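Local coordinates for Di-haem cytochrome c peroxidase family protein (Burkholderia thailandensis E264, PDB 6NX0) that probably acts as a cytochrome-c-type peroxidase, with two covalently attached c hemes that can hold an atypically stable bis-Fe(IV) state, at residues S270-Y275 / E315-T320; L292-N295 / C301-C304; S303-S308 / A395-R400. All coordinates share one frame; numbering follows the deposited sequence. Where two conformers were deposited one is given.

Interaction 1 (S270-Y275 / E315-T320)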
# COMPACT_ATOMS: atom_id res chain seq x y z
N SER A 270 6.54 0.08 17.45
CA SER A 270 5.53 1.05 17.83
C SER A 270 5.09 0.83 19.27
O SER A 270 5.39 -0.19 19.89
CB SER A 270 4.32 0.96 16.90
OG SER A 270 3.59 -0.24 17.16
N ARG A 271 4.34 1.81 19.79
CA ARG A 271 3.76 1.64 21.13
C ARG A 271 2.72 0.52 21.14
O ARG A 271 2.60 -0.19 22.14
CB ARG A 271 3.18 2.96 21.63
CG ARG A 271 4.29 3.92 22.08
CD ARG A 271 3.78 5.25 22.67
NE ARG A 271 2.74 5.04 23.68
CZ ARG A 271 1.44 5.24 23.51
NH1 ARG A 271 0.94 5.71 22.36
NH2 ARG A 271 0.61 4.99 24.50
N TYR A 272 2.00 0.30 20.03
CA TYR A 272 1.14 -0.87 19.95
C TYR A 272 1.95 -2.16 20.09
O TYR A 272 1.52 -3.10 20.78
CB TYR A 272 0.35 -0.85 18.64
CG TYR A 272 -0.45 -2.11 18.43
CD1 TYR A 272 -1.69 -2.28 19.03
CD2 TYR A 272 0.05 -3.14 17.63
CE1 TYR A 272 -2.43 -3.45 18.83
CE2 TYR A 272 -0.67 -4.32 17.45
CZ TYR A 272 -1.91 -4.45 18.05
OH TYR A 272 -2.66 -5.61 17.88
N ASP A 273 3.13 -2.22 19.46
CA ASP A 273 3.98 -3.41 19.58
C ASP A 273 4.48 -3.59 21.02
O ASP A 273 4.60 -4.72 21.50
CB ASP A 273 5.15 -3.33 18.61
CG ASP A 273 4.70 -3.35 17.17
OD1 ASP A 273 3.93 -4.28 16.81
OD2 ASP A 273 5.08 -2.43 16.42
N ALA A 274 4.75 -2.49 21.72
CA ALA A 274 5.16 -2.61 23.11
C ALA A 274 4.01 -3.08 23.99
O ALA A 274 4.23 -3.76 25.00
CB ALA A 274 5.70 -1.27 23.61
N TYR A 275 2.78 -2.73 23.62
CA TYR A 275 1.59 -3.22 24.31
C TYR A 275 1.37 -4.71 24.06
O TYR A 275 0.95 -5.44 24.96
CB TYR A 275 0.38 -2.40 23.87
CG TYR A 275 -0.95 -3.07 24.08
CD1 TYR A 275 -1.58 -3.06 25.32
CD2 TYR A 275 -1.59 -3.72 23.02
CE1 TYR A 275 -2.80 -3.67 25.51
CE2 TYR A 275 -2.82 -4.33 23.21
CZ TYR A 275 -3.42 -4.30 24.45
OH TYR A 275 -4.64 -4.92 24.64
N GLU A 315 3.90 -9.70 14.30
CA GLU A 315 3.57 -9.89 12.89
C GLU A 315 2.19 -10.48 12.67
O GLU A 315 1.75 -10.54 11.53
CB GLU A 315 4.56 -10.79 12.15
CG GLU A 315 5.90 -10.91 12.77
CD GLU A 315 5.90 -11.92 13.89
OE1 GLU A 315 5.54 -13.08 13.62
OE2 GLU A 315 6.22 -11.53 15.05
N ARG A 316 1.50 -10.92 13.72
CA ARG A 316 0.09 -11.24 13.56
C ARG A 316 -0.79 -10.00 13.55
O ARG A 316 -2.01 -10.12 13.50
CB ARG A 316 -0.35 -12.22 14.66
CG ARG A 316 0.24 -13.65 14.51
CD ARG A 316 -0.44 -14.68 15.44
NE ARG A 316 -0.17 -16.08 15.08
CZ ARG A 316 -0.58 -16.67 13.96
NH1 ARG A 316 -1.28 -15.99 13.07
NH2 ARG A 316 -0.29 -17.95 13.72
N SER A 317 -0.20 -8.80 13.59
CA SER A 317 -0.96 -7.55 13.53
C SER A 317 -0.37 -6.70 12.42
O SER A 317 0.40 -5.77 12.67
CB SER A 317 -0.97 -6.82 14.85
OG SER A 317 -1.66 -7.56 15.84
N LEU A 318 -0.76 -7.01 11.19
CA LEU A 318 -0.33 -6.22 10.05
C LEU A 318 -1.41 -5.25 9.60
O LEU A 318 -1.14 -4.40 8.73
CB LEU A 318 0.10 -7.13 8.89
CG LEU A 318 1.29 -8.05 9.22
CD1 LEU A 318 1.58 -9.02 8.10
CD2 LEU A 318 2.53 -7.24 9.57
N PHE A 319 -2.61 -5.32 10.18
CA PHE A 319 -3.69 -4.37 9.93
C PHE A 319 -4.16 -4.42 8.48
O PHE A 319 -4.63 -3.43 7.91
CB PHE A 319 -3.27 -2.97 10.38
CG PHE A 319 -3.11 -2.90 11.86
CD1 PHE A 319 -4.20 -2.69 12.69
CD2 PHE A 319 -1.88 -3.16 12.44
CE1 PHE A 319 -4.05 -2.69 14.08
CE2 PHE A 319 -1.74 -3.15 13.83
CZ PHE A 319 -2.82 -2.92 14.63
N THR A 320 -4.07 -5.61 7.91
CA THR A 320 -4.62 -5.95 6.62
C THR A 320 -4.52 -7.46 6.47
O THR A 320 -3.59 -8.08 6.99
CB THR A 320 -3.91 -5.27 5.45
OG1 THR A 320 -4.52 -5.78 4.25
CG2 THR A 320 -2.41 -5.54 5.45
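Y272 lays one face of its ring over the end of F319 and turns its edge to S317. The two aromatic side chains come from opposite directions and meet as a T-shaped (edge-to-face) pair: the F319 edge points at the Y272 face, with centroids 5.3 Å apart and planes at 71°. The overlap is off-centre, F319 CZ standing near the rim and closest to Y272 CE2 at 3.8 Å. In the plane of the phenol, Y272 OH and S317 OG share a 3.0 Å hydrogen bond in which either could be donor, while S317 CB rests 3.6 Å from Y272 CE2. S317 OG also takes S308 N, so one hydroxyl ties the tyrosine and the neighbouring heme-loop backbone together. Y272 sits in the first turn of helix 271-276, which starts with a capping box: D273 N donates to S270 OG, and S270 N returns a bond to the anti lone pair of D273 OD2. S270 OG donates to the same oxygen from above the carboxylate plane, 2.8 Å from D273 OD2. With CG anti to the backbone N (chi1 173°), Y272 reaches from this capped turn into the loop ahead of strand 324-325.

Interaction 2 (L292-N295 / C301-C304). With HEC (heme c), chain C.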
# COMPACT_ATOMS: atom_id res chain seq x y z
N LEU A 292 -13.17 -0.11 19.73
CA LEU A 292 -14.02 0.29 18.61
C LEU A 292 -13.55 -0.36 17.31
O LEU A 292 -14.36 -0.74 16.46
CB LEU A 292 -14.00 1.81 18.46
CG LEU A 292 -14.80 2.53 19.54
CD1 LEU A 292 -14.30 3.95 19.66
CD2 LEU A 292 -16.29 2.53 19.20
N PHE A 293 -12.23 -0.42 17.14
CA PHE A 293 -11.61 -1.00 15.95
C PHE A 293 -12.02 -2.44 15.73
O PHE A 293 -12.15 -2.88 14.58
CB PHE A 293 -10.09 -0.88 16.09
CG PHE A 293 -9.31 -1.09 14.82
CD1 PHE A 293 -8.86 -2.33 14.45
CD2 PHE A 293 -9.01 -0.00 14.02
CE1 PHE A 293 -8.15 -2.50 13.26
CE2 PHE A 293 -8.30 -0.15 12.85
CZ PHE A 293 -7.85 -1.39 12.48
N ARG A 294 -12.23 -3.18 16.83
CA ARG A 294 -12.58 -4.59 16.80
C ARG A 294 -14.05 -4.84 17.07
O ARG A 294 -14.45 -6.01 17.23
CB ARG A 294 -11.75 -5.35 17.84
CG ARG A 294 -10.28 -5.36 17.55
CD ARG A 294 -9.59 -6.48 18.30
NE ARG A 294 -9.41 -6.13 19.69
CZ ARG A 294 -8.52 -6.72 20.48
NH1 ARG A 294 -8.39 -6.34 21.76
NH2 ARG A 294 -7.77 -7.69 19.98
N ASN A 295 -14.86 -3.79 17.16
CA ASN A 295 -16.28 -3.92 17.48
C ASN A 295 -17.05 -4.04 16.18
O ASN A 295 -17.09 -3.07 15.40
CB ASN A 295 -16.74 -2.72 18.29
CG ASN A 295 -18.21 -2.78 18.71
OD1 ASN A 295 -19.03 -3.46 18.10
ND2 ASN A 295 -18.55 -2.02 19.75
N CYS A 301 -13.43 -2.26 11.92
CA CYS A 301 -12.23 -2.07 11.11
C CYS A 301 -11.46 -3.37 10.94
O CYS A 301 -10.87 -3.63 9.88
CB CYS A 301 -11.36 -1.02 11.77
SG CYS A 301 -12.19 0.46 12.28
N MET A 302 -11.48 -4.21 11.98
CA MET A 302 -10.72 -5.44 12.03
C MET A 302 -11.19 -6.47 11.01
O MET A 302 -10.47 -7.44 10.77
CB MET A 302 -10.84 -5.99 13.46
CG MET A 302 -12.18 -6.74 13.78
SD MET A 302 -13.73 -5.85 13.54
CE MET A 302 -14.92 -7.18 13.71
N SER A 303 -12.39 -6.30 10.45
CA SER A 303 -12.89 -7.24 9.45
C SER A 303 -12.08 -7.18 8.16
O SER A 303 -12.10 -8.14 7.39
CB SER A 303 -14.36 -6.98 9.15
OG SER A 303 -14.57 -5.73 8.53
N CYS A 304 -11.38 -6.07 7.92
CA CYS A 304 -10.51 -5.93 6.76
C CYS A 304 -9.07 -5.66 7.18
O CYS A 304 -8.15 -6.26 6.62
CB CYS A 304 -11.00 -4.78 5.87
SG CYS A 304 -12.67 -5.07 5.27
FE HEC C . -9.98 0.93 5.85
CHA HEC C . -7.91 2.45 3.58
CHB HEC C . -8.88 3.08 8.30
CHC HEC C . -12.49 -0.11 7.95
CHD HEC C . -10.86 -1.46 3.58
NA HEC C . -8.61 2.43 5.94
C1A HEC C . -7.83 2.85 4.88
C2A HEC C . -7.08 3.99 5.34
C3A HEC C . -7.27 4.10 6.66
C4A HEC C . -8.25 3.12 7.07
CMA HEC C . -6.76 5.20 7.58
CAA HEC C . -6.04 4.77 4.50
CBA HEC C . -4.66 4.14 4.62
CGA HEC C . -3.60 4.75 3.73
O1A HEC C . -2.49 4.13 3.70
O2A HEC C . -3.90 5.63 2.87
NB HEC C . -10.56 1.36 7.74
C1B HEC C . -9.92 2.25 8.61
C2B HEC C . -10.64 2.25 9.87
C3B HEC C . -11.68 1.42 9.77
C4B HEC C . -11.62 0.82 8.45
CMB HEC C . -10.18 3.05 11.12
CAB HEC C . -12.82 1.17 10.79
CBB HEC C . -13.57 2.48 11.10
NC HEC C . -11.35 -0.55 5.82
C1C HEC C . -12.34 -0.76 6.75
C2C HEC C . -13.15 -1.85 6.29
C3C HEC C . -12.65 -2.29 5.13
C4C HEC C . -11.52 -1.46 4.78
CMC HEC C . -14.33 -2.41 7.12
CAC HEC C . -13.02 -3.59 4.38
CBC HEC C . -14.49 -3.48 3.93
ND HEC C . -9.43 0.54 3.96
C1D HEC C . -9.94 -0.51 3.19
C2D HEC C . -9.51 -0.33 1.84
C3D HEC C . -8.69 0.90 1.81
C4D HEC C . -8.63 1.37 3.17
CMD HEC C . -9.82 -1.21 0.64
CAD HEC C . -8.03 1.54 0.57
CBD HEC C . -9.07 2.41 -0.11
CGD HEC C . -8.42 3.36 -1.09
O1D HEC C . -7.17 3.47 -1.08
O2D HEC C . -9.18 4.12 -1.75
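M302 curls against the backbone of F293 and R294, one atom after another. Its CB lies 3.6 Å from F293 O; CG then rides over R294 CA, and the bend at chi2 brings SD back to 3.5 Å from F293 O. The terminal CE reaches R294 O at 3.7 Å. The methionine thus lies along the main chain where helix 284-293 ends, crossing the R294 side chain at about a right angle with only its CB near R294 CG. The guanidinium group of R294 is directed elsewhere, to a salt bridge with D309. F293 O also accepts M302 N at 3.0 Å, the donor meeting the carbonyl nearly head-on (C=O...N angle 160°) though the bond is somewhat bent at the hydrogen, so one residue is held to the helix end by both backbone and side chain. M302 and S303 are the two variable residues of the CXXCH heme-attachment motif, and the cysteines on each side of them carry thioether links to heme c: C301 SG to CAB and C304 SG to CAC. The first cysteine is seated on an aromatic. C301 CB stands over the centre of the F293 ring, 3.4 Å from its centroid and 13° off the normal, a close CH-pi contact, whereas C301 SG is offset at 4.2 Å from that centroid and looks at the ring obliquely. F293 arrives there because its CG is anti to the backbone N (chi1 -165°). F453 meets the same ring, and helix 444-455 touches F293 through L454.

Interaction 3 (S303-S308 / A395-R400). With HEC (heme c), chain C.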
# COMPACT_ATOMS: atom_id res chain seq x y z
N SER A 303 -12.39 -6.30 10.45
CA SER A 303 -12.89 -7.24 9.45
C SER A 303 -12.08 -7.18 8.16
O SER A 303 -12.10 -8.14 7.39
CB SER A 303 -14.36 -6.98 9.15
OG SER A 303 -14.57 -5.73 8.53
N CYS A 304 -11.38 -6.07 7.92
CA CYS A 304 -10.51 -5.93 6.76
C CYS A 304 -9.07 -5.66 7.18
O CYS A 304 -8.15 -6.26 6.62
CB CYS A 304 -11.00 -4.78 5.87
SG CYS A 304 -12.67 -5.07 5.27
N HIS A 305 -8.88 -4.76 8.13
CA HIS A 305 -7.56 -4.42 8.68
C HIS A 305 -7.29 -5.32 9.88
O HIS A 305 -7.41 -4.92 11.04
CB HIS A 305 -7.51 -2.95 9.09
CG HIS A 305 -7.79 -1.98 8.00
ND1 HIS A 305 -6.85 -1.61 7.06
CD2 HIS A 305 -8.90 -1.24 7.73
CE1 HIS A 305 -7.38 -0.71 6.24
NE2 HIS A 305 -8.62 -0.47 6.62
N THR A 306 -6.87 -6.54 9.59
CA THR A 306 -6.91 -7.59 10.60
C THR A 306 -5.77 -7.46 11.61
O THR A 306 -4.69 -6.93 11.32
CB THR A 306 -6.83 -8.96 9.95
OG1 THR A 306 -5.65 -9.01 9.17
CG2 THR A 306 -8.03 -9.21 9.07
N LEU A 307 -6.03 -7.96 12.82
CA LEU A 307 -5.04 -7.91 13.88
C LEU A 307 -5.31 -9.04 14.86
O LEU A 307 -6.43 -9.56 14.95
CB LEU A 307 -5.04 -6.57 14.63
CG LEU A 307 -6.18 -6.26 15.61
CD1 LEU A 307 -5.94 -4.93 16.30
CD2 LEU A 307 -7.56 -6.24 14.94
N SER A 308 -4.25 -9.40 15.58
CA SER A 308 -4.30 -10.42 16.62
C SER A 308 -3.19 -10.09 17.61
O SER A 308 -2.01 -10.31 17.30
CB SER A 308 -4.09 -11.82 16.06
OG SER A 308 -4.10 -12.76 17.12
N ALA A 395 -13.29 9.33 9.64
CA ALA A 395 -14.66 9.84 9.65
C ALA A 395 -15.43 9.44 8.39
O ALA A 395 -16.65 9.25 8.44
CB ALA A 395 -14.64 11.36 9.80
N PHE A 396 -14.73 9.27 7.27
CA PHE A 396 -15.38 8.85 6.03
C PHE A 396 -16.19 7.57 6.23
O PHE A 396 -17.30 7.45 5.73
CB PHE A 396 -14.30 8.65 4.95
CG PHE A 396 -14.77 7.93 3.72
CD1 PHE A 396 -15.51 8.59 2.76
CD2 PHE A 396 -14.47 6.57 3.54
CE1 PHE A 396 -15.94 7.92 1.63
CE2 PHE A 396 -14.92 5.92 2.40
CZ PHE A 396 -15.64 6.59 1.47
N TYR A 397 -15.63 6.61 6.95
CA TYR A 397 -16.34 5.35 7.18
C TYR A 397 -17.64 5.57 7.91
O TYR A 397 -18.63 4.87 7.66
CB TYR A 397 -15.48 4.38 7.96
CG TYR A 397 -14.33 3.83 7.17
CD1 TYR A 397 -14.51 2.73 6.34
CD2 TYR A 397 -13.07 4.39 7.27
CE1 TYR A 397 -13.46 2.21 5.62
CE2 TYR A 397 -12.00 3.87 6.56
CZ TYR A 397 -12.21 2.79 5.73
OH TYR A 397 -11.18 2.25 5.03
N ASN A 398 -17.66 6.54 8.83
CA ASN A 398 -18.83 6.69 9.67
C ASN A 398 -20.03 7.30 8.94
O ASN A 398 -21.18 6.94 9.24
CB ASN A 398 -18.48 7.54 10.89
CG ASN A 398 -19.48 7.41 12.00
OD1 ASN A 398 -20.04 6.34 12.23
ND2 ASN A 398 -19.71 8.52 12.72
N THR A 399 -19.81 8.24 8.01
CA THR A 399 -20.94 8.92 7.40
C THR A 399 -20.94 8.89 5.86
O THR A 399 -21.73 9.61 5.25
CB THR A 399 -21.08 10.37 7.90
OG1 THR A 399 -19.91 11.16 7.62
CG2 THR A 399 -21.35 10.39 9.41
N ARG A 400 -20.08 8.08 5.23
CA ARG A 400 -20.19 7.87 3.79
C ARG A 400 -21.62 7.53 3.38
O ARG A 400 -22.16 8.09 2.42
CB ARG A 400 -19.25 6.73 3.35
CG ARG A 400 -19.20 6.53 1.82
CD ARG A 400 -18.71 5.13 1.39
NE ARG A 400 -19.79 4.16 1.44
CZ ARG A 400 -19.65 2.88 1.17
NH1 ARG A 400 -18.49 2.36 0.81
NH2 ARG A 400 -20.71 2.10 1.25
FE HEC C . -9.98 0.93 5.85
CHA HEC C . -7.91 2.45 3.58
CHB HEC C . -8.88 3.08 8.30
CHC HEC C . -12.49 -0.11 7.95
CHD HEC C . -10.86 -1.46 3.58
NA HEC C . -8.61 2.43 5.94
C1A HEC C . -7.83 2.85 4.88
C2A HEC C . -7.08 3.99 5.34
C3A HEC C . -7.27 4.10 6.66
C4A HEC C . -8.25 3.12 7.07
CMA HEC C . -6.76 5.20 7.58
CAA HEC C . -6.04 4.77 4.50
CBA HEC C . -4.66 4.14 4.62
CGA HEC C . -3.60 4.75 3.73
O1A HEC C . -2.49 4.13 3.70
O2A HEC C . -3.90 5.63 2.87
NB HEC C . -10.56 1.36 7.74
C1B HEC C . -9.92 2.25 8.61
C2B HEC C . -10.64 2.25 9.87
C3B HEC C . -11.68 1.42 9.77
C4B HEC C . -11.62 0.82 8.45
CMB HEC C . -10.18 3.05 11.12
CAB HEC C . -12.82 1.17 10.79
CBB HEC C . -13.57 2.48 11.10
NC HEC C . -11.35 -0.55 5.82
C1C HEC C . -12.34 -0.76 6.75
C2C HEC C . -13.15 -1.85 6.29
C3C HEC C . -12.65 -2.29 5.13
C4C HEC C . -11.52 -1.46 4.78
CMC HEC C . -14.33 -2.41 7.12
CAC HEC C . -13.02 -3.59 4.38
CBC HEC C . -14.49 -3.48 3.93
ND HEC C . -9.43 0.54 3.96
C1D HEC C . -9.94 -0.51 3.19
C2D HEC C . -9.51 -0.33 1.84
C3D HEC C . -8.69 0.90 1.81
C4D HEC C . -8.63 1.37 3.17
CMD HEC C . -9.82 -1.21 0.64
CAD HEC C . -8.03 1.54 0.57
CBD HEC C . -9.07 2.41 -0.11
CGD HEC C . -8.42 3.36 -1.09
O1D HEC C . -7.17 3.47 -1.08
O2D HEC C . -9.18 4.12 -1.75
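A histidine-tyrosine axial pair closes both faces of this heme c, and H305 and Y397 meet across the iron. H305 NE2 binds the iron at 2.1 Å and Y397 OH at 2.0 Å, the two ligand atoms lying almost diametrically opposed, with an N-Fe-O angle near 176°. H305 NE2 and Y397 OH are 4.1 Å apart with the iron between them, the oxygen near the imidazole plane. Protein contact between the two segments is limited to these two residues. H305 is the histidine of the CXXCH motif, right after C304, so the thioether and the proximal ligand leave the same short loop, whereas Y397 comes from helix 390-399. A His/Tyr-ligated c heme of this sort is also known in MauG, from the same family. The phenol leans over the macrocycle rather than standing upright: the Fe-O-CZ angle at Y397 is about 121°, and Y397 CE2 is 3.1 Å from heme NB. Heme C4B lies under one face of the ring, toward its rim. Y397 CG is anti to the carbonyl carbon (chi1 -71°), which sends the side chain off the helix toward the metal. Behind H305, ND1 is hydrogen-bonded to F319 O, with a weak bond to P370 O, which probably limits rotation of the ring about the iron bond.

How the interactions relate
Interactions 2 and 3 share S303 and C304, and their centres lie 6 Å apart: both belong to the heme loop, one securing it to the end of helix 284-293, the other running through iron to helix 390-399. Interaction 1 lies farther from the metal, joining helix 271-276 to the loop that backs H305. Interactions 1 and 3 are buried, while interaction 2 is partly buried. Interactions 1 and 2 touch where F319 CD1 packs 3.9 Å from F293 CZ. The chemistry shifts accordingly: aromatic and hydroxyl contacts in interaction 1, a backbone bond, CH-pi contact and covalent thioethers in interaction 2, and metal coordination in interaction 3.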